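Local coordinates for protein DNA fragmentation factor subunit beta (Mus musculus, PDB 1V0D) that cuts DNA as a caspase-activated endonuclease, driving DNA fragmentation and chromatin condensation during apoptosis, at residues E187-V192 with P273-A278; G231-E236 with H313-D318; R269-T274 with E288-L293. One frame throughout, in Å; residues are numbered along the deposited sequence.

Interaction 1. Residues E187-V192 with P273-A278; sequences EEYLRV and PTLAEA
Tyr-189 and Leu-275 carry this contact between helix 186-202 and helix 267-281. The phenol ring reaches out from the first helix with CG anti to the backbone N (chi1 -169°), which carries the ring toward the second helix. Leu-275 answers with a branch and not with its backbone. Its CD1 methyl approaches the ring obliquely, with Tyr-189 CE1 as its nearest atom at 3.2 Å. CD1 of the ring is next, 3.8 Å from Leu-275 CD1. The methyl therefore lies by the CD1-CE1 bond of the ring. Leu-275 also has its CG anti to the backbone N (chi1 -172°), and the side chain leads from its helix toward the other one. Ala-276 meets the same ring differently. Its CA lies near the ring plane, at the edge, 4.2 Å from Tyr-189 CE1. Its small side chain probably lets the helix backbone come this near. The closest pair of alpha carbons, Tyr-189 CA and Ala-276 CA, is 7.2 Å apart.

The hydroxyl of Tyr-189 reaches past these apolar partners to the carbonyl O of Val-174, with which it makes a hydrogen bond. Tyr-177, Thr-178, Val-272 and Ile-279 also touch the Tyr-189 side chain, Val-272 at its hydroxyl. Phe-290 of helix 287-295 touches Leu-275 as well. The tyrosine thus ties helix 267-281 to helix 186-202 and to the end of helix 155-175. The lead ion of the crystal lies about 11 Å from its side chain.

No hydrogen bond or salt bridge crosses between 187-192 and 273-278. Cohesion here is van der Waals and hydrophobic, and the one polar group of the touching side chains is satisfied by Val-174, which probably helps to set where the ring points.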
ATOM      1  N   GLU A 187      12.011 -29.560 -18.502  1.00 78.18           N
ATOM      2  CA  GLU A 187      13.413 -29.250 -18.780  1.00 78.00           C
ATOM      3  C   GLU A 187      13.520 -27.975 -19.606  1.00 77.61           C
ATOM      4  O   GLU A 187      14.211 -27.030 -19.222  1.00 78.25           O
ATOM      5  CB  GLU A 187      14.074 -30.407 -19.521  1.00 78.00           C
ATOM      6  N   GLU A 188      12.830 -27.954 -20.742  1.00 76.99           N
ATOM      7  CA  GLU A 188      12.847 -26.793 -21.626  1.00 76.04           C
ATOM      8  C   GLU A 188      12.406 -25.536 -20.886  1.00 73.40           C
ATOM      9  O   GLU A 188      12.965 -24.462 -21.091  1.00 72.95           O
ATOM     10  CB  GLU A 188      11.935 -27.031 -22.838  1.00 78.53           C
ATOM     11  CG  GLU A 188      12.673 -27.067 -24.173  1.00 82.33           C
ATOM     12  CD  GLU A 188      13.285 -25.721 -24.548  1.00 85.46           C
ATOM     13  OE1 GLU A 188      13.978 -25.638 -25.589  1.00 86.78           O
ATOM     14  OE2 GLU A 188      13.070 -24.741 -23.804  1.00 87.47           O
ATOM     15  N   TYR A 189      11.406 -25.671 -20.023  1.00 70.79           N
ATOM     16  CA  TYR A 189      10.916 -24.529 -19.266  1.00 68.57           C
ATOM     17  C   TYR A 189      12.089 -23.888 -18.548  1.00 68.06           C
ATOM     18  O   TYR A 189      12.285 -22.674 -18.626  1.00 67.72           O
ATOM     19  CB  TYR A 189       9.879 -24.971 -18.236  1.00 67.02           C
ATOM     20  CG  TYR A 189       9.121 -23.836 -17.583  1.00 64.25           C
ATOM     21  CD1 TYR A 189       7.954 -23.332 -18.149  1.00 62.92           C
ATOM     22  CD2 TYR A 189       9.538 -23.308 -16.363  1.00 64.72           C
ATOM     23  CE1 TYR A 189       7.210 -22.340 -17.510  1.00 61.25           C
ATOM     24  CE2 TYR A 189       8.802 -22.311 -15.715  1.00 63.05           C
ATOM     25  CZ  TYR A 189       7.635 -21.839 -16.291  1.00 61.50           C
ATOM     26  OH  TYR A 189       6.882 -20.901 -15.622  1.00 59.19           O
ATOM     27  N   LEU A 190      12.873 -24.713 -17.855  1.00 67.41           N
ATOM     28  CA  LEU A 190      14.036 -24.222 -17.119  1.00 67.57           C
ATOM     29  C   LEU A 190      15.078 -23.647 -18.068  1.00 67.12           C
ATOM     30  O   LEU A 190      15.765 -22.679 -17.740  1.00 66.32           O
ATOM     31  CB  LEU A 190      14.641 -25.345 -16.276  1.00 67.29           C
ATOM     32  CG  LEU A 190      13.674 -25.909 -15.226  1.00 68.36           C
ATOM     33  CD1 LEU A 190      14.289 -27.127 -14.549  1.00 67.74           C
ATOM     34  CD2 LEU A 190      13.322 -24.830 -14.211  1.00 65.80           C
ATOM     35  N   ARG A 191      15.193 -24.245 -19.247  1.00 67.98           N
ATOM     36  CA  ARG A 191      16.133 -23.755 -20.244  1.00 70.10           C
ATOM     37  C   ARG A 191      15.696 -22.349 -20.667  1.00 70.25           C
ATOM     38  O   ARG A 191      16.519 -21.430 -20.735  1.00 71.02           O
ATOM     39  CB  ARG A 191      16.152 -24.679 -21.468  1.00 72.22           C
ATOM     40  CG  ARG A 191      16.901 -24.094 -22.661  1.00 75.89           C
ATOM     41  CD  ARG A 191      16.126 -24.311 -23.958  1.00 79.52           C
ATOM     42  NE  ARG A 191      16.415 -23.297 -24.977  1.00 81.93           N
ATOM     43  CZ  ARG A 191      16.203 -21.990 -24.824  1.00 83.48           C
ATOM     44  NH1 ARG A 191      15.698 -21.517 -23.687  1.00 84.06           N
ATOM     45  NH2 ARG A 191      16.488 -21.148 -25.811  1.00 83.17           N
ATOM     46  N   VAL A 192      14.400 -22.195 -20.950  1.00 69.03           N
ATOM     47  CA  VAL A 192      13.827 -20.913 -21.365  1.00 67.60           C
ATOM     48  C   VAL A 192      13.936 -19.919 -20.218  1.00 67.60           C
ATOM     49  O   VAL A 192      14.402 -18.790 -20.399  1.00 67.75           O
ATOM     50  CB  VAL A 192      12.323 -21.058 -21.764  1.00 67.30           C
ATOM     51  CG1 VAL A 192      11.693 -19.694 -21.980  1.00 66.19           C
ATOM     52  CG2 VAL A 192      12.195 -21.875 -23.037  1.00 66.62           C
ATOM     53  N   PRO A 273       1.018 -19.120 -17.480  1.00 42.98           N
ATOM     54  CA  PRO A 273       0.385 -20.352 -17.957  1.00 44.23           C
ATOM     55  C   PRO A 273       0.446 -20.501 -19.491  1.00 46.79           C
ATOM     56  O   PRO A 273       0.718 -21.596 -19.996  1.00 48.73           O
ATOM     57  CB  PRO A 273      -1.033 -20.248 -17.410  1.00 41.19           C
ATOM     58  CG  PRO A 273      -1.256 -18.793 -17.310  1.00 42.77           C
ATOM     59  CD  PRO A 273       0.049 -18.276 -16.774  1.00 43.10           C
ATOM     60  N   THR A 274       0.214 -19.419 -20.236  1.00 46.75           N
ATOM     61  CA  THR A 274       0.319 -19.501 -21.693  1.00 46.65           C
ATOM     62  C   THR A 274       1.750 -19.922 -22.050  1.00 47.55           C
ATOM     63  O   THR A 274       1.974 -20.709 -22.973  1.00 46.55           O
ATOM     64  CB  THR A 274       0.048 -18.155 -22.356  1.00 46.38           C
ATOM     65  OG1 THR A 274      -1.332 -17.810 -22.201  1.00 46.73           O
ATOM     66  CG2 THR A 274       0.380 -18.223 -23.814  1.00 45.43           C
ATOM     67  N   LEU A 275       2.713 -19.385 -21.300  1.00 48.73           N
ATOM     68  CA  LEU A 275       4.128 -19.683 -21.495  1.00 48.90           C
ATOM     69  C   LEU A 275       4.340 -21.177 -21.331  1.00 50.77           C
ATOM     70  O   LEU A 275       4.991 -21.820 -22.165  1.00 51.24           O
ATOM     71  CB  LEU A 275       4.965 -18.909 -20.473  1.00 49.00           C
ATOM     72  CG  LEU A 275       6.496 -18.880 -20.565  1.00 48.70           C
ATOM     73  CD1 LEU A 275       7.063 -19.992 -19.750  1.00 48.64           C
ATOM     74  CD2 LEU A 275       6.951 -18.972 -22.014  1.00 47.98           C
ATOM     75  N   ALA A 276       3.777 -21.732 -20.259  1.00 51.79           N
ATOM     76  CA  ALA A 276       3.891 -23.166 -19.991  1.00 53.81           C
ATOM     77  C   ALA A 276       3.272 -23.946 -21.144  1.00 55.67           C
ATOM     78  O   ALA A 276       3.929 -24.787 -21.764  1.00 57.01           O
ATOM     79  CB  ALA A 276       3.182 -23.525 -18.683  1.00 53.68           C
ATOM     80  N   GLU A 277       2.006 -23.659 -21.433  1.00 56.09           N
ATOM     81  CA  GLU A 277       1.305 -24.331 -22.512  1.00 57.03           C
ATOM     82  C   GLU A 277       2.056 -24.244 -23.847  1.00 56.10           C
ATOM     83  O   GLU A 277       2.107 -25.221 -24.597  1.00 55.71           O
ATOM     84  CB  GLU A 277      -0.108 -23.756 -22.644  1.00 59.34           C
ATOM     85  CG  GLU A 277      -1.201 -24.737 -22.235  1.00 67.53           C
ATOM     86  CD  GLU A 277      -1.608 -25.685 -23.378  1.00 75.06           C
ATOM     87  OE1 GLU A 277      -2.139 -25.177 -24.401  1.00 78.05           O
ATOM     88  OE2 GLU A 277      -1.403 -26.926 -23.261  1.00 76.40           O
ATOM     89  N   ALA A 278       2.659 -23.091 -24.132  1.00 55.58           N
ATOM     90  CA  ALA A 278       3.399 -22.903 -25.386  1.00 55.60           C
ATOM     91  C   ALA A 278       4.647 -23.776 -25.461  1.00 55.20           C
ATOM     92  O   ALA A 278       5.004 -24.276 -26.526  1.00 54.62           O
ATOM     93  CB  ALA A 278       3.781 -21.435 -25.557  1.00 55.54           C
TER

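Interaction 2. Residues G231-E236 with H313-D318; sequences GPFDLE and HKLECD
Phe-233 and His-313 lay their rings flat on each other in a face-to-face stack. The centroids are 3.6 Å apart and the planes differ by only 4°. His-313 CD2 lies over the phenyl face, 3.4 Å from Phe-233 CG. The CB of His-313 follows over the same face as a CH-pi contact, 4.0 Å from the Phe-233 ring centroid. CB of Asp-234 sits over the opposite face, so the phenyl ring is sandwiched. Leu-315 adds a second, apolar contact. Its CD2 approaches obliquely and is 3.4 Å from Phe-233 CE1.

Phe-233 stands in a type I turn, Pro-232 to Leu-235. Its CG lies between the backbone N and the carbonyl carbon (chi1 86°), a torsion that goes with the ring lying on His-313. The turn belongs to the loop between zinc ligands Cys-229 and Cys-238. The histidine borders the magnesium site, whose ligands include Asp-262 and His-308. Its NE2 is hydrogen-bonded to OD2 of Asp-262, and its ND1 to the carbonyl O of Thr-311. Its side chain is about 5 Å from the metal, so it stands beside the active centre of this His-Me finger nuclease.

With an alanine in place of Phe-233, the imidazole would probably lose its aromatic cover on one face and His-313 would be freer to tilt. As built, the two nitrogens are hydrogen-bonded while the phenyl lies on a face. Together these contacts probably limit both the rotation and the tilt of a ring that is hydrogen-bonded to a metal ligand.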
ATOM      1  N   GLY A 231      -2.776   5.592 -15.452  1.00 53.68           N
ATOM      2  CA  GLY A 231      -4.178   5.199 -15.397  1.00 52.02           C
ATOM      3  C   GLY A 231      -4.381   3.693 -15.384  1.00 52.07           C
ATOM      4  O   GLY A 231      -3.431   2.946 -15.621  1.00 52.80           O
ATOM      5  N   PRO A 232      -5.597   3.202 -15.110  1.00 51.71           N
ATOM      6  CA  PRO A 232      -5.765   1.747 -15.106  1.00 53.77           C
ATOM      7  C   PRO A 232      -5.389   1.085 -16.438  1.00 57.26           C
ATOM      8  O   PRO A 232      -5.225   1.759 -17.459  1.00 57.54           O
ATOM      9  CB  PRO A 232      -7.237   1.564 -14.730  1.00 52.00           C
ATOM     10  CG  PRO A 232      -7.870   2.844 -15.157  1.00 51.03           C
ATOM     11  CD  PRO A 232      -6.858   3.881 -14.776  1.00 50.63           C
ATOM     12  N   PHE A 233      -5.257  -0.240 -16.417  1.00 61.03           N
ATOM     13  CA  PHE A 233      -4.871  -1.018 -17.596  1.00 63.65           C
ATOM     14  C   PHE A 233      -5.801  -0.865 -18.795  1.00 65.75           C
ATOM     15  O   PHE A 233      -5.345  -0.886 -19.944  1.00 67.07           O
ATOM     16  CB  PHE A 233      -4.783  -2.500 -17.233  1.00 62.84           C
ATOM     17  CG  PHE A 233      -6.096  -3.223 -17.320  1.00 64.22           C
ATOM     18  CD1 PHE A 233      -6.443  -3.927 -18.471  1.00 64.56           C
ATOM     19  CD2 PHE A 233      -6.990  -3.201 -16.255  1.00 64.66           C
ATOM     20  CE1 PHE A 233      -7.663  -4.603 -18.558  1.00 64.78           C
ATOM     21  CE2 PHE A 233      -8.214  -3.873 -16.332  1.00 65.07           C
ATOM     22  CZ  PHE A 233      -8.550  -4.575 -17.484  1.00 64.82           C
ATOM     23  N   ASP A 234      -7.096  -0.717 -18.527  1.00 66.61           N
ATOM     24  CA  ASP A 234      -8.092  -0.587 -19.581  1.00 66.28           C
ATOM     25  C   ASP A 234      -8.401   0.856 -19.991  1.00 66.36           C
ATOM     26  O   ASP A 234      -9.442   1.122 -20.583  1.00 67.20           O
ATOM     27  CB  ASP A 234      -9.381  -1.282 -19.149  1.00 67.54           C
ATOM     28  CG  ASP A 234      -9.974  -0.672 -17.892  1.00 71.03           C
ATOM     29  OD1 ASP A 234      -9.382   0.297 -17.357  1.00 72.70           O
ATOM     30  OD2 ASP A 234     -11.033  -1.163 -17.442  1.00 71.66           O
ATOM     31  N   LEU A 235      -7.512   1.788 -19.668  1.00 66.27           N
ATOM     32  CA  LEU A 235      -7.707   3.184 -20.050  1.00 66.35           C
ATOM     33  C   LEU A 235      -6.418   3.772 -20.599  1.00 66.91           C
ATOM     34  O   LEU A 235      -5.327   3.245 -20.361  1.00 67.43           O
ATOM     35  CB  LEU A 235      -8.192   4.030 -18.870  1.00 66.61           C
ATOM     36  CG  LEU A 235      -9.628   3.813 -18.386  1.00 67.18           C
ATOM     37  CD1 LEU A 235     -10.013   4.961 -17.456  1.00 67.50           C
ATOM     38  CD2 LEU A 235     -10.589   3.770 -19.570  1.00 67.23           C
ATOM     39  N   GLU A 236      -6.553   4.871 -21.331  1.00 67.84           N
ATOM     40  CA  GLU A 236      -5.411   5.530 -21.956  1.00 68.16           C
ATOM     41  C   GLU A 236      -4.580   6.386 -20.998  1.00 67.85           C
ATOM     42  O   GLU A 236      -3.354   6.424 -21.106  1.00 67.50           O
ATOM     43  CB  GLU A 236      -5.893   6.379 -23.148  1.00 66.62           C
ATOM     44  N   HIS A 313      -8.225  -8.758 -16.013  1.00 73.15           N
ATOM     45  CA  HIS A 313      -7.910  -8.005 -17.224  1.00 72.50           C
ATOM     46  C   HIS A 313      -8.330  -9.055 -18.247  1.00 72.78           C
ATOM     47  O   HIS A 313      -7.674 -10.094 -18.379  1.00 74.59           O
ATOM     48  CB  HIS A 313      -6.402  -7.755 -17.337  1.00 72.50           C
ATOM     49  CG  HIS A 313      -5.842  -6.858 -16.275  1.00 73.32           C
ATOM     50  ND1 HIS A 313      -6.460  -6.656 -15.060  1.00 75.05           N
ATOM     51  CD2 HIS A 313      -4.699  -6.133 -16.237  1.00 73.21           C
ATOM     52  CE1 HIS A 313      -5.725  -5.843 -14.321  1.00 74.32           C
ATOM     53  NE2 HIS A 313      -4.651  -5.512 -15.013  1.00 73.54           N
ATOM     54  N   LYS A 314      -9.427  -8.816 -18.953  1.00 71.15           N
ATOM     55  CA  LYS A 314      -9.908  -9.805 -19.910  1.00 70.06           C
ATOM     56  C   LYS A 314      -9.071  -9.903 -21.198  1.00 68.89           C
ATOM     57  O   LYS A 314      -9.614 -10.090 -22.290  1.00 70.08           O
ATOM     58  CB  LYS A 314     -11.375  -9.518 -20.236  1.00 69.77           C
ATOM     59  N   LEU A 315      -7.751  -9.794 -21.067  1.00 65.62           N
ATOM     60  CA  LEU A 315      -6.867  -9.866 -22.223  1.00 62.38           C
ATOM     61  C   LEU A 315      -6.208 -11.233 -22.374  1.00 61.63           C
ATOM     62  O   LEU A 315      -6.184 -12.032 -21.437  1.00 62.47           O
ATOM     63  CB  LEU A 315      -5.770  -8.800 -22.132  1.00 62.10           C
ATOM     64  CG  LEU A 315      -6.064  -7.296 -22.134  1.00 59.89           C
ATOM     65  CD1 LEU A 315      -7.161  -6.980 -23.129  1.00 59.57           C
ATOM     66  CD2 LEU A 315      -6.465  -6.860 -20.754  1.00 61.50           C
ATOM     67  N   GLU A 316      -5.663 -11.484 -23.564  1.00 59.59           N
ATOM     68  CA  GLU A 316      -4.978 -12.734 -23.881  1.00 58.33           C
ATOM     69  C   GLU A 316      -3.690 -12.461 -24.669  1.00 56.89           C
ATOM     70  O   GLU A 316      -3.491 -11.363 -25.190  1.00 55.63           O
ATOM     71  CB  GLU A 316      -5.887 -13.637 -24.717  1.00 60.33           C
ATOM     72  CG  GLU A 316      -6.702 -14.640 -23.930  1.00 64.49           C
ATOM     73  CD  GLU A 316      -7.407 -15.647 -24.835  1.00 68.69           C
ATOM     74  OE1 GLU A 316      -8.287 -15.220 -25.617  1.00 70.99           O
ATOM     75  OE2 GLU A 316      -7.079 -16.859 -24.771  1.00 69.31           O
ATOM     76  N   CYS A 317      -2.817 -13.458 -24.762  1.00 55.59           N
ATOM     77  CA  CYS A 317      -1.579 -13.283 -25.513  1.00 55.36           C
ATOM     78  C   CYS A 317      -1.853 -13.278 -27.012  1.00 54.16           C
ATOM     79  O   CYS A 317      -2.872 -13.801 -27.481  1.00 53.97           O
ATOM     80  CB  CYS A 317      -0.587 -14.400 -25.192  1.00 59.16           C
ATOM     81  SG  CYS A 317       0.204 -14.295 -23.562  1.00 63.42           S
ATOM     82  N   ASP A 318      -0.927 -12.699 -27.765  1.00 53.13           N
ATOM     83  CA  ASP A 318      -1.068 -12.616 -29.207  1.00 51.77           C
ATOM     84  C   ASP A 318      -0.682 -13.912 -29.907  1.00 51.27           C
ATOM     85  O   ASP A 318       0.491 -14.217 -30.099  1.00 51.25           O
ATOM     86  CB  ASP A 318      -0.239 -11.456 -29.738  1.00 53.82           C
ATOM     87  CG  ASP A 318      -0.301 -11.344 -31.237  1.00 57.54           C
ATOM     88  OD1 ASP A 318       0.012 -10.259 -31.771  1.00 59.59           O
ATOM     89  OD2 ASP A 318      -0.655 -12.347 -31.888  1.00 60.31           O
TER

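Interaction 3. Residues R269-T274 with E288-L293; sequences RTVVPT and EYFYSL
The carbonyl O of Thr-270 is gripped twice by Thr-274, a residue that also reaches across to Phe-290. Thr-274 OG1 donates to Thr-270 O at 2.8 Å, tilted 34° from the carbonyl plane. The backbone N of Thr-274 donates to the same oxygen at 3.0 Å, from the opposite face. Pro-273, just before it, has no N-H to give to the previous turn, and the helix kinks there.

OG1 is turned back to Thr-270 (chi1 -69°), which puts the methyl CG2 anti to the backbone N. This methyl meets the edge of the Phe-290 ring in its plane, 3.7 Å from Phe-290 CE2. Val-271 comes to the ring edge too, with CG1 4.0 Å from Phe-290 CD2.

Helices 267-281 and 287-295 form a hairpin. Their segments 269-274 and 288-293 run antiparallel, 156° between directions, with axes 10.4 Å apart at closest. The two helices lie in the chain between strands 260-263 and 300-303, which pair antiparallel; the first strand carries the magnesium ligand Asp-262.

Val-271 also packs on the next turn, its CG1 being 3.9 Å from Leu-293 CB. Ile-265 and Leu-294 touch Val-271 from outside the segments. Val-285 and Leu-275 do the same for the phenylalanine, with Ala-278 beside its ring.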
ATOM      1  N   ARG A 269      -2.276 -14.864 -14.026  1.00 58.83           N
ATOM      2  CA  ARG A 269      -3.537 -15.300 -14.588  1.00 60.35           C
ATOM      3  C   ARG A 269      -3.410 -15.822 -16.028  1.00 59.13           C
ATOM      4  O   ARG A 269      -3.971 -16.870 -16.338  1.00 58.89           O
ATOM      5  CB  ARG A 269      -4.523 -14.130 -14.527  1.00 64.79           C
ATOM      6  CG  ARG A 269      -5.977 -14.475 -14.777  1.00 72.32           C
ATOM      7  CD  ARG A 269      -6.570 -15.272 -13.624  1.00 78.47           C
ATOM      8  NE  ARG A 269      -8.027 -15.394 -13.734  1.00 82.81           N
ATOM      9  CZ  ARG A 269      -8.770 -16.232 -13.010  1.00 84.71           C
ATOM     10  NH1 ARG A 269      -8.198 -17.037 -12.114  1.00 84.27           N
ATOM     11  NH2 ARG A 269     -10.090 -16.269 -13.187  1.00 84.86           N
ATOM     12  N   THR A 270      -2.658 -15.119 -16.887  1.00 57.29           N
ATOM     13  CA  THR A 270      -2.521 -15.514 -18.300  1.00 55.44           C
ATOM     14  C   THR A 270      -1.148 -15.713 -18.968  1.00 53.27           C
ATOM     15  O   THR A 270      -0.943 -16.697 -19.686  1.00 52.53           O
ATOM     16  CB  THR A 270      -3.313 -14.547 -19.188  1.00 55.77           C
ATOM     17  OG1 THR A 270      -3.281 -13.244 -18.603  1.00 58.51           O
ATOM     18  CG2 THR A 270      -4.760 -14.990 -19.314  1.00 58.60           C
ATOM     19  N   VAL A 271      -0.205 -14.803 -18.761  1.00 51.12           N
ATOM     20  CA  VAL A 271       1.101 -14.954 -19.412  1.00 48.77           C
ATOM     21  C   VAL A 271       1.902 -16.198 -19.019  1.00 48.69           C
ATOM     22  O   VAL A 271       2.326 -16.961 -19.883  1.00 49.15           O
ATOM     23  CB  VAL A 271       2.009 -13.727 -19.179  1.00 48.05           C
ATOM     24  CG1 VAL A 271       3.305 -13.910 -19.926  1.00 47.09           C
ATOM     25  CG2 VAL A 271       1.321 -12.459 -19.650  1.00 46.76           C
ATOM     26  N   VAL A 272       2.121 -16.408 -17.724  1.00 47.82           N
ATOM     27  CA  VAL A 272       2.899 -17.565 -17.287  1.00 44.87           C
ATOM     28  C   VAL A 272       2.291 -18.857 -17.801  1.00 43.31           C
ATOM     29  O   VAL A 272       2.954 -19.620 -18.495  1.00 43.07           O
ATOM     30  CB  VAL A 272       3.045 -17.602 -15.734  1.00 45.17           C
ATOM     31  CG1 VAL A 272       3.574 -18.960 -15.267  1.00 39.76           C
ATOM     32  CG2 VAL A 272       4.016 -16.498 -15.296  1.00 42.98           C
ATOM     33  N   PRO A 273       1.018 -19.120 -17.480  1.00 42.98           N
ATOM     34  CA  PRO A 273       0.385 -20.352 -17.957  1.00 44.23           C
ATOM     35  C   PRO A 273       0.446 -20.501 -19.491  1.00 46.79           C
ATOM     36  O   PRO A 273       0.718 -21.596 -19.996  1.00 48.73           O
ATOM     37  CB  PRO A 273      -1.033 -20.248 -17.410  1.00 41.19           C
ATOM     38  CG  PRO A 273      -1.256 -18.793 -17.310  1.00 42.77           C
ATOM     39  CD  PRO A 273       0.049 -18.276 -16.774  1.00 43.10           C
ATOM     40  N   THR A 274       0.214 -19.419 -20.236  1.00 46.75           N
ATOM     41  CA  THR A 274       0.319 -19.501 -21.693  1.00 46.65           C
ATOM     42  C   THR A 274       1.750 -19.922 -22.050  1.00 47.55           C
ATOM     43  O   THR A 274       1.974 -20.709 -22.973  1.00 46.55           O
ATOM     44  CB  THR A 274       0.048 -18.155 -22.356  1.00 46.38           C
ATOM     45  OG1 THR A 274      -1.332 -17.810 -22.201  1.00 46.73           O
ATOM     46  CG2 THR A 274       0.380 -18.223 -23.814  1.00 45.43           C
ATOM     47  N   GLU A 288      11.287 -14.539 -26.354  1.00 53.92           N
ATOM     48  CA  GLU A 288      11.520 -13.099 -26.227  1.00 52.97           C
ATOM     49  C   GLU A 288      10.190 -12.361 -26.043  1.00 50.80           C
ATOM     50  O   GLU A 288      10.121 -11.334 -25.358  1.00 49.15           O
ATOM     51  CB  GLU A 288      12.245 -12.548 -27.464  1.00 54.69           C
ATOM     52  CG  GLU A 288      13.734 -12.867 -27.530  1.00 58.81           C
ATOM     53  CD  GLU A 288      14.017 -14.327 -27.856  1.00 63.12           C
ATOM     54  OE1 GLU A 288      13.047 -15.093 -28.086  1.00 65.49           O
ATOM     55  OE2 GLU A 288      15.211 -14.708 -27.892  1.00 62.75           O
ATOM     56  N   TYR A 289       9.138 -12.890 -26.668  1.00 49.14           N
ATOM     57  CA  TYR A 289       7.809 -12.289 -26.586  1.00 45.69           C
ATOM     58  C   TYR A 289       7.313 -12.303 -25.144  1.00 44.43           C
ATOM     59  O   TYR A 289       6.848 -11.272 -24.635  1.00 44.15           O
ATOM     60  CB  TYR A 289       6.824 -13.039 -27.504  1.00 43.39           C
ATOM     61  CG  TYR A 289       5.388 -12.578 -27.360  1.00 40.98           C
ATOM     62  CD1 TYR A 289       5.064 -11.228 -27.438  1.00 40.73           C
ATOM     63  CD2 TYR A 289       4.361 -13.488 -27.098  1.00 39.02           C
ATOM     64  CE1 TYR A 289       3.754 -10.789 -27.249  1.00 41.00           C
ATOM     65  CE2 TYR A 289       3.044 -13.062 -26.912  1.00 37.93           C
ATOM     66  CZ  TYR A 289       2.745 -11.711 -26.983  1.00 41.15           C
ATOM     67  OH  TYR A 289       1.453 -11.259 -26.750  1.00 39.27           O
ATOM     68  N   PHE A 290       7.425 -13.469 -24.502  1.00 42.95           N
ATOM     69  CA  PHE A 290       7.009 -13.652 -23.116  1.00 43.67           C
ATOM     70  C   PHE A 290       7.861 -12.791 -22.192  1.00 46.13           C
ATOM     71  O   PHE A 290       7.395 -12.308 -21.152  1.00 47.24           O
ATOM     72  CB  PHE A 290       7.123 -15.120 -22.720  1.00 42.16           C
ATOM     73  CG  PHE A 290       6.134 -16.000 -23.414  1.00 42.69           C
ATOM     74  CD1 PHE A 290       6.473 -16.660 -24.589  1.00 42.50           C
ATOM     75  CD2 PHE A 290       4.827 -16.104 -22.939  1.00 42.53           C
ATOM     76  CE1 PHE A 290       5.515 -17.415 -25.292  1.00 42.70           C
ATOM     77  CE2 PHE A 290       3.862 -16.855 -23.634  1.00 42.96           C
ATOM     78  CZ  PHE A 290       4.209 -17.509 -24.813  1.00 41.83           C
ATOM     79  N   TYR A 291       9.115 -12.598 -22.576  1.00 46.83           N
ATOM     80  CA  TYR A 291      10.007 -11.758 -21.802  1.00 48.31           C
ATOM     81  C   TYR A 291       9.370 -10.362 -21.764  1.00 48.48           C
ATOM     82  O   TYR A 291       9.145  -9.797 -20.695  1.00 50.36           O
ATOM     83  CB  TYR A 291      11.376 -11.705 -22.475  1.00 49.49           C
ATOM     84  CG  TYR A 291      12.342 -10.763 -21.817  1.00 50.43           C
ATOM     85  CD1 TYR A 291      13.024 -11.127 -20.660  1.00 52.07           C
ATOM     86  CD2 TYR A 291      12.567  -9.493 -22.348  1.00 51.30           C
ATOM     87  CE1 TYR A 291      13.919 -10.246 -20.045  1.00 53.28           C
ATOM     88  CE2 TYR A 291      13.450  -8.608 -21.745  1.00 53.19           C
ATOM     89  CZ  TYR A 291      14.124  -8.991 -20.595  1.00 54.02           C
ATOM     90  OH  TYR A 291      15.000  -8.113 -19.999  1.00 56.04           O
ATOM     91  N   SER A 292       9.077  -9.815 -22.936  1.00 47.78           N
ATOM     92  CA  SER A 292       8.450  -8.503 -23.030  1.00 49.06           C
ATOM     93  C   SER A 292       7.282  -8.410 -22.078  1.00 48.97           C
ATOM     94  O   SER A 292       7.181  -7.485 -21.268  1.00 49.04           O
ATOM     95  CB  SER A 292       7.913  -8.273 -24.433  1.00 50.54           C
ATOM     96  OG  SER A 292       8.967  -8.305 -25.373  1.00 59.03           O
ATOM     97  N   LEU A 293       6.391  -9.385 -22.203  1.00 48.11           N
ATOM     98  CA  LEU A 293       5.185  -9.448 -21.392  1.00 46.80           C
ATOM     99  C   LEU A 293       5.454  -9.497 -19.902  1.00 46.29           C
ATOM    100  O   LEU A 293       4.802  -8.802 -19.121  1.00 45.77           O
ATOM    101  CB  LEU A 293       4.349 -10.676 -21.798  1.00 45.78           C
ATOM    102  CG  LEU A 293       3.252 -10.537 -22.877  1.00 45.03           C
ATOM    103  CD1 LEU A 293       3.493  -9.332 -23.771  1.00 44.09           C
ATOM    104  CD2 LEU A 293       3.196 -11.808 -23.695  1.00 40.88           C
TER

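How the interactions relate
Interactions 1 and 3 both use helix 267-281 and share Pro-273 and Thr-274. Their centres are 10 Å apart. Leu-275 joins them, with CD2 3.4 Å from Phe-290 CG, so three helices pack as one apolar core. Interaction 2 lies 14 Å from interaction 3 and 23 Å from interaction 1, centre to centre. Its loop segment 313-318 runs on to that core. There Asp-318 N is 3.0 Å from Tyr-289 OH, a probable hydrogen bond, and Cys-317 SG is 3.9 Å from Thr-274 CG2. The magnesium ion is about 5 Å from the side chain of His-313 and about 10 Å from that of Val-271.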